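Local coordinates for MerB2 (Bacillus megaterium, PDB 5C17), which probably acts as an alkylmercury lyase, cleaving the carbon-mercury bond of organomercurials, and here holds a mercury(II) ion, at residues 103-115 against 192-205. Sequence-based numbering, arbitrary orientation.
Sequences AISTLELSTALVA and MTLEQALSFGNELK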
loop_
_atom_site.group_PDB
_atom_site.type_symbol
_atom_site.label_atom_id
_atom_site.label_comp_id
_atom_site.label_asym_id
_atom_site.label_seq_id
_atom_site.Cartn_x
_atom_site.Cartn_y
_atom_site.Cartn_z
ATOM N N ALA A 103 5.775 3.358 2.823
ATOM C CA ALA A 103 7.000 2.567 2.745
ATOM C C ALA A 103 6.718 1.070 2.704
ATOM O O ALA A 103 7.356 0.325 1.965
ATOM C CB ALA A 103 7.876 2.886 3.924
ATOM N N ILE A 104 5.792 0.611 3.526
ATOM C CA ILE A 104 5.492 -0.821 3.526
ATOM C C ILE A 104 4.964 -1.238 2.158
ATOM O O ILE A 104 5.375 -2.280 1.631
ATOM C CB ILE A 104 4.507 -1.205 4.633
ATOM C CG1 ILE A 104 5.174 -1.032 6.007
ATOM C CG2 ILE A 104 4.039 -2.634 4.448
ATOM C CD1 ILE A 104 4.223 -1.215 7.176
ATOM N N SER A 105 4.061 -0.441 1.584
ATOM C CA SER A 105 3.461 -0.752 0.301
ATOM C C SER A 105 4.519 -0.915 -0.785
ATOM O O SER A 105 4.388 -1.759 -1.663
ATOM C CB SER A 105 2.450 0.331 -0.111
ATOM O OG SER A 105 1.350 0.372 0.780
ATOM N N THR A 106 5.569 -0.083 -0.744
ATOM C CA THR A 106 6.612 -0.177 -1.782
ATOM C C THR A 106 7.171 -1.588 -1.920
ATOM O O THR A 106 7.542 -2.012 -3.011
ATOM C CB THR A 106 7.827 0.797 -1.577
ATOM O OG1 THR A 106 8.579 0.482 -0.397
ATOM C CG2 THR A 106 7.384 2.245 -1.554
ATOM N N LEU A 107 7.295 -2.287 -0.793
ATOM C CA LEU A 107 7.898 -3.617 -0.775
ATOM C C LEU A 107 6.836 -4.709 -0.851
ATOM O O LEU A 107 6.975 -5.681 -1.608
ATOM C CB LEU A 107 8.777 -3.758 0.466
ATOM C CG LEU A 107 10.063 -2.917 0.383
ATOM C CD1 LEU A 107 10.677 -2.728 1.731
ATOM C CD2 LEU A 107 11.080 -3.519 -0.569
ATOM N N GLU A 108 5.755 -4.566 -0.096
ATOM C CA GLU A 108 4.739 -5.606 -0.152
ATOM C C GLU A 108 4.109 -5.708 -1.536
ATOM O O GLU A 108 3.713 -6.798 -1.933
ATOM C CB GLU A 108 3.710 -5.473 0.962
ATOM C CG GLU A 108 2.563 -4.610 0.663
ATOM C CD GLU A 108 1.516 -4.591 1.762
ATOM O OE1 GLU A 108 1.758 -5.147 2.852
ATOM O OE2 GLU A 108 0.441 -4.012 1.528
ATOM N N LEU A 109 4.044 -4.606 -2.279
ATOM C CA LEU A 109 3.501 -4.668 -3.633
ATOM C C LEU A 109 4.406 -5.472 -4.572
ATOM O O LEU A 109 3.924 -6.106 -5.505
ATOM C CB LEU A 109 3.234 -3.261 -4.166
ATOM C CG LEU A 109 2.070 -2.519 -3.513
ATOM C CD1 LEU A 109 2.090 -1.048 -3.885
ATOM C CD2 LEU A 109 0.742 -3.149 -3.894
ATOM N N SER A 110 5.712 -5.438 -4.349
ATOM C CA SER A 110 6.633 -6.237 -5.148
ATOM C C SER A 110 6.266 -7.711 -5.030
ATOM O O SER A 110 6.155 -8.438 -6.023
ATOM C CB SER A 110 8.081 -6.012 -4.690
ATOM O OG SER A 110 8.979 -6.863 -5.383
ATOM N N THR A 111 6.067 -8.151 -3.796
ATOM C CA THR A 111 5.700 -9.527 -3.517
ATOM C C THR A 111 4.320 -9.838 -4.063
ATOM O O THR A 111 4.124 -10.853 -4.737
ATOM C CB THR A 111 5.744 -9.768 -2.012
ATOM O OG1 THR A 111 7.071 -9.492 -1.568
ATOM C CG2 THR A 111 5.343 -11.200 -1.663
ATOM N N ALA A 112 3.356 -8.962 -3.801
ATOM C CA ALA A 112 1.979 -9.234 -4.199
ATOM C C ALA A 112 1.824 -9.299 -5.719
ATOM O O ALA A 112 1.063 -10.113 -6.234
ATOM C CB ALA A 112 1.051 -8.185 -3.607
ATOM N N LEU A 113 2.546 -8.436 -6.429
ATOM C CA LEU A 113 2.446 -8.359 -7.886
ATOM C C LEU A 113 3.437 -9.276 -8.594
ATOM O O LEU A 113 3.428 -9.367 -9.829
ATOM C CB LEU A 113 2.644 -6.919 -8.354
ATOM C CG LEU A 113 1.561 -5.936 -7.917
ATOM C CD1 LEU A 113 1.980 -4.504 -8.224
ATOM C CD2 LEU A 113 0.242 -6.274 -8.608
ATOM N N VAL A 114 4.248 -9.983 -7.807
ATOM C CA VAL A 114 5.262 -10.899 -8.327
ATOM C C VAL A 114 6.159 -10.212 -9.342
ATOM O O VAL A 114 6.242 -10.630 -10.512
ATOM C CB VAL A 114 4.634 -12.148 -8.974
ATOM C CG1 VAL A 114 5.692 -13.246 -9.096
ATOM C CG2 VAL A 114 3.436 -12.634 -8.151
ATOM N N ALA A 115 6.811 -9.149 -8.903
ATOM C CA ALA A 115 7.488 -8.259 -9.821
ATOM C C ALA A 115 8.711 -7.640 -9.179
ATOM O O ALA A 115 8.634 -7.114 -8.080
ATOM C CB ALA A 115 6.536 -7.155 -10.249
ATOM N N MET A 192 10.489 -1.872 11.811
ATOM C CA MET A 192 10.518 -3.187 11.173
ATOM C C MET A 192 11.510 -3.124 10.013
ATOM O O MET A 192 11.921 -2.051 9.572
ATOM C CB MET A 192 9.133 -3.646 10.713
ATOM C CG MET A 192 8.506 -2.720 9.689
ATOM S SD MET A 192 6.902 -3.240 8.976
ATOM C CE MET A 192 7.355 -4.695 8.061
ATOM N N THR A 193 11.897 -4.290 9.530
ATOM C CA THR A 193 12.924 -4.381 8.522
ATOM C C THR A 193 12.316 -4.422 7.135
ATOM O O THR A 193 11.119 -4.705 6.949
ATOM C CB THR A 193 13.762 -5.650 8.702
ATOM O OG1 THR A 193 12.936 -6.785 8.450
ATOM C CG2 THR A 193 14.367 -5.728 10.115
ATOM N N LEU A 194 13.159 -4.173 6.149
ATOM C CA LEU A 194 12.710 -4.239 4.768
ATOM C C LEU A 194 12.335 -5.663 4.368
ATOM O O LEU A 194 11.360 -5.868 3.636
ATOM C CB LEU A 194 13.785 -3.689 3.829
ATOM C CG LEU A 194 14.308 -2.294 4.144
ATOM C CD1 LEU A 194 15.131 -1.753 2.995
ATOM C CD2 LEU A 194 13.198 -1.329 4.512
ATOM N N GLU A 195 13.079 -6.655 4.855
ATOM C CA GLU A 195 12.738 -8.050 4.575
ATOM C C GLU A 195 11.351 -8.381 5.110
ATOM O O GLU A 195 10.575 -9.080 4.456
ATOM C CB GLU A 195 13.788 -9.018 5.167
ATOM C CG GLU A 195 15.073 -9.127 4.339
ATOM C CD GLU A 195 16.044 -10.213 4.829
ATOM O OE1 GLU A 195 15.654 -11.094 5.637
ATOM O OE2 GLU A 195 17.212 -10.177 4.381
ATOM N N GLN A 196 11.037 -7.892 6.307
ATOM C CA GLN A 196 9.711 -8.138 6.869
ATOM C C GLN A 196 8.617 -7.493 5.999
ATOM O O GLN A 196 7.560 -8.090 5.773
ATOM C CB GLN A 196 9.638 -7.640 8.321
ATOM C CG GLN A 196 10.505 -8.469 9.271
ATOM C CD GLN A 196 10.955 -7.787 10.595
ATOM O OE1 GLN A 196 10.671 -6.610 10.891
ATOM N NE2 GLN A 196 11.673 -8.566 11.401
ATOM N N ALA A 197 8.865 -6.289 5.490
ATOM C CA ALA A 197 7.874 -5.614 4.650
ATOM C C ALA A 197 7.636 -6.404 3.368
ATOM O O ALA A 197 6.505 -6.515 2.905
ATOM C CB ALA A 197 8.303 -4.191 4.345
ATOM N N LEU A 198 8.694 -6.965 2.794
ATOM C CA LEU A 198 8.525 -7.814 1.620
ATOM C C LEU A 198 7.589 -8.966 1.913
ATOM O O LEU A 198 6.719 -9.291 1.110
ATOM C CB LEU A 198 9.865 -8.351 1.137
ATOM C CG LEU A 198 10.677 -7.435 0.240
ATOM C CD1 LEU A 198 12.078 -7.982 0.066
ATOM C CD2 LEU A 198 9.996 -7.284 -1.113
ATOM N N SER A 199 7.769 -9.593 3.071
ATOM C CA SER A 199 6.965 -10.760 3.408
ATOM C C SER A 199 5.487 -10.395 3.608
ATOM O O SER A 199 4.611 -11.244 3.467
ATOM C CB SER A 199 7.516 -11.443 4.655
ATOM O OG SER A 199 7.093 -10.759 5.806
ATOM N N PHE A 200 5.201 -9.132 3.910
ATOM C CA PHE A 200 3.817 -8.720 4.101
ATOM C C PHE A 200 2.983 -8.915 2.826
ATOM O O PHE A 200 1.778 -9.062 2.897
ATOM C CB PHE A 200 3.737 -7.256 4.513
ATOM C CG PHE A 200 3.896 -7.016 5.992
ATOM C CD1 PHE A 200 4.511 -7.938 6.824
ATOM C CD2 PHE A 200 3.404 -5.851 6.547
ATOM C CE1 PHE A 200 4.632 -7.683 8.193
ATOM C CE2 PHE A 200 3.526 -5.592 7.910
ATOM C CZ PHE A 200 4.141 -6.506 8.725
ATOM N N GLY A 201 3.628 -8.928 1.668
ATOM C CA GLY A 201 2.906 -9.135 0.426
ATOM C C GLY A 201 2.238 -10.490 0.370
ATOM O O GLY A 201 1.274 -10.658 -0.368
ATOM N N ASN A 202 2.748 -11.467 1.122
ATOM C CA ASN A 202 2.091 -12.767 1.234
ATOM C C ASN A 202 0.647 -12.615 1.699
ATOM O O ASN A 202 -0.275 -13.210 1.130
ATOM C CB ASN A 202 2.817 -13.663 2.248
ATOM C CG ASN A 202 4.162 -14.169 1.753
ATOM O OD1 ASN A 202 4.497 -14.042 0.587
ATOM N ND2 ASN A 202 4.938 -14.767 2.658
ATOM N N GLU A 203 0.456 -11.796 2.721
ATOM C CA GLU A 203 -0.844 -11.626 3.330
ATOM C C GLU A 203 -1.756 -10.778 2.428
ATOM O O GLU A 203 -2.957 -11.005 2.367
ATOM C CB GLU A 203 -0.691 -11.024 4.729
ATOM C CG GLU A 203 -0.296 -12.056 5.805
ATOM C CD GLU A 203 1.188 -12.437 5.809
ATOM O OE1 GLU A 203 1.520 -13.444 6.469
ATOM O OE2 GLU A 203 2.024 -11.735 5.196
ATOM N N LEU A 204 -1.182 -9.810 1.721
ATOM C CA LEU A 204 -1.972 -9.053 0.762
ATOM C C LEU A 204 -2.476 -9.980 -0.353
ATOM O O LEU A 204 -3.623 -9.887 -0.777
ATOM C CB LEU A 204 -1.154 -7.917 0.168
ATOM C CG LEU A 204 -1.877 -7.031 -0.848
ATOM C CD1 LEU A 204 -3.139 -6.441 -0.257
ATOM C CD2 LEU A 204 -0.949 -5.930 -1.309
ATOM N N LYS A 205 -1.619 -10.872 -0.835
ATOM C CA LYS A 205 -2.033 -11.840 -1.847
ATOM C C LYS A 205 -3.171 -12.729 -1.364
ATOM O O LYS A 205 -4.120 -12.993 -2.103
ATOM C CB LYS A 205 -0.879 -12.734 -2.245
ATOM C CG LYS A 205 0.043 -12.182 -3.257
ATOM C CD LYS A 205 1.353 -12.957 -3.186
ATOM C CE LYS A 205 2.058 -13.122 -4.507
ATOM N NZ LYS A 205 3.445 -13.672 -4.290
HETATM O O HOH W 1 0.119 -6.963 3.744
#
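Glu108 and Gly201 meet where helices 103-113 and 194-205 come closest, their CA atoms 4.0 Å apart. The axes of these short segments approach to 6.4 Å and cross at -54°. Gly201 lets the backbones touch: its CA sits 3.4 Å from Glu108 O in a CA-H...O contact, and any CB here would collide with Thr111 CB and Glu108 O. Two knobs lock into holes around this glycine. Thr111 enters among Leu198, Gly201, Asn202 and Lys205, with OG1 donating to Leu198 O at 2.7 Å, while Gly201 N, in its own helix, reaches that oxygen from the opposite face. With chi1 at -59°, OG1 lies beside its own backbone N and CG2 turns to Asn202 OD1. Glu108 fills the other hole, among Ala197, Phe200, Gly201 and Leu204; its OE1 lies 3.3 Å from Phe200 CB, near the ring plane at its edge, and a water donates to both OE1 and Phe200 O. Toward the start of helix 103-113, Leu107 CD1 packs 3.8 Å from Ala197 CB, and the side chains of Ile104 and Met192 cross at about a right angle, CD1 against SD; the nearest atoms of the Ile104 side chain and the bound dithiol are about 4 Å apart.

The far end is looser and nearer solvent. Beside the Schellman turn at exposed Val114, Lys205 lies along Ala112 and bends at chi3 (147°), carrying NZ round to Thr111 O in a weak bond of 2.9 Å. With alanine in place of Lys205, Thr111 O would probably lose this donor, keeping Val114 N, and the flank of Ala112 would be uncovered. The Thr111 hydroxyl and the bridging water are thus consistent with polar links that help set the last helix against that carrying Ser105 of the dithiol pocket.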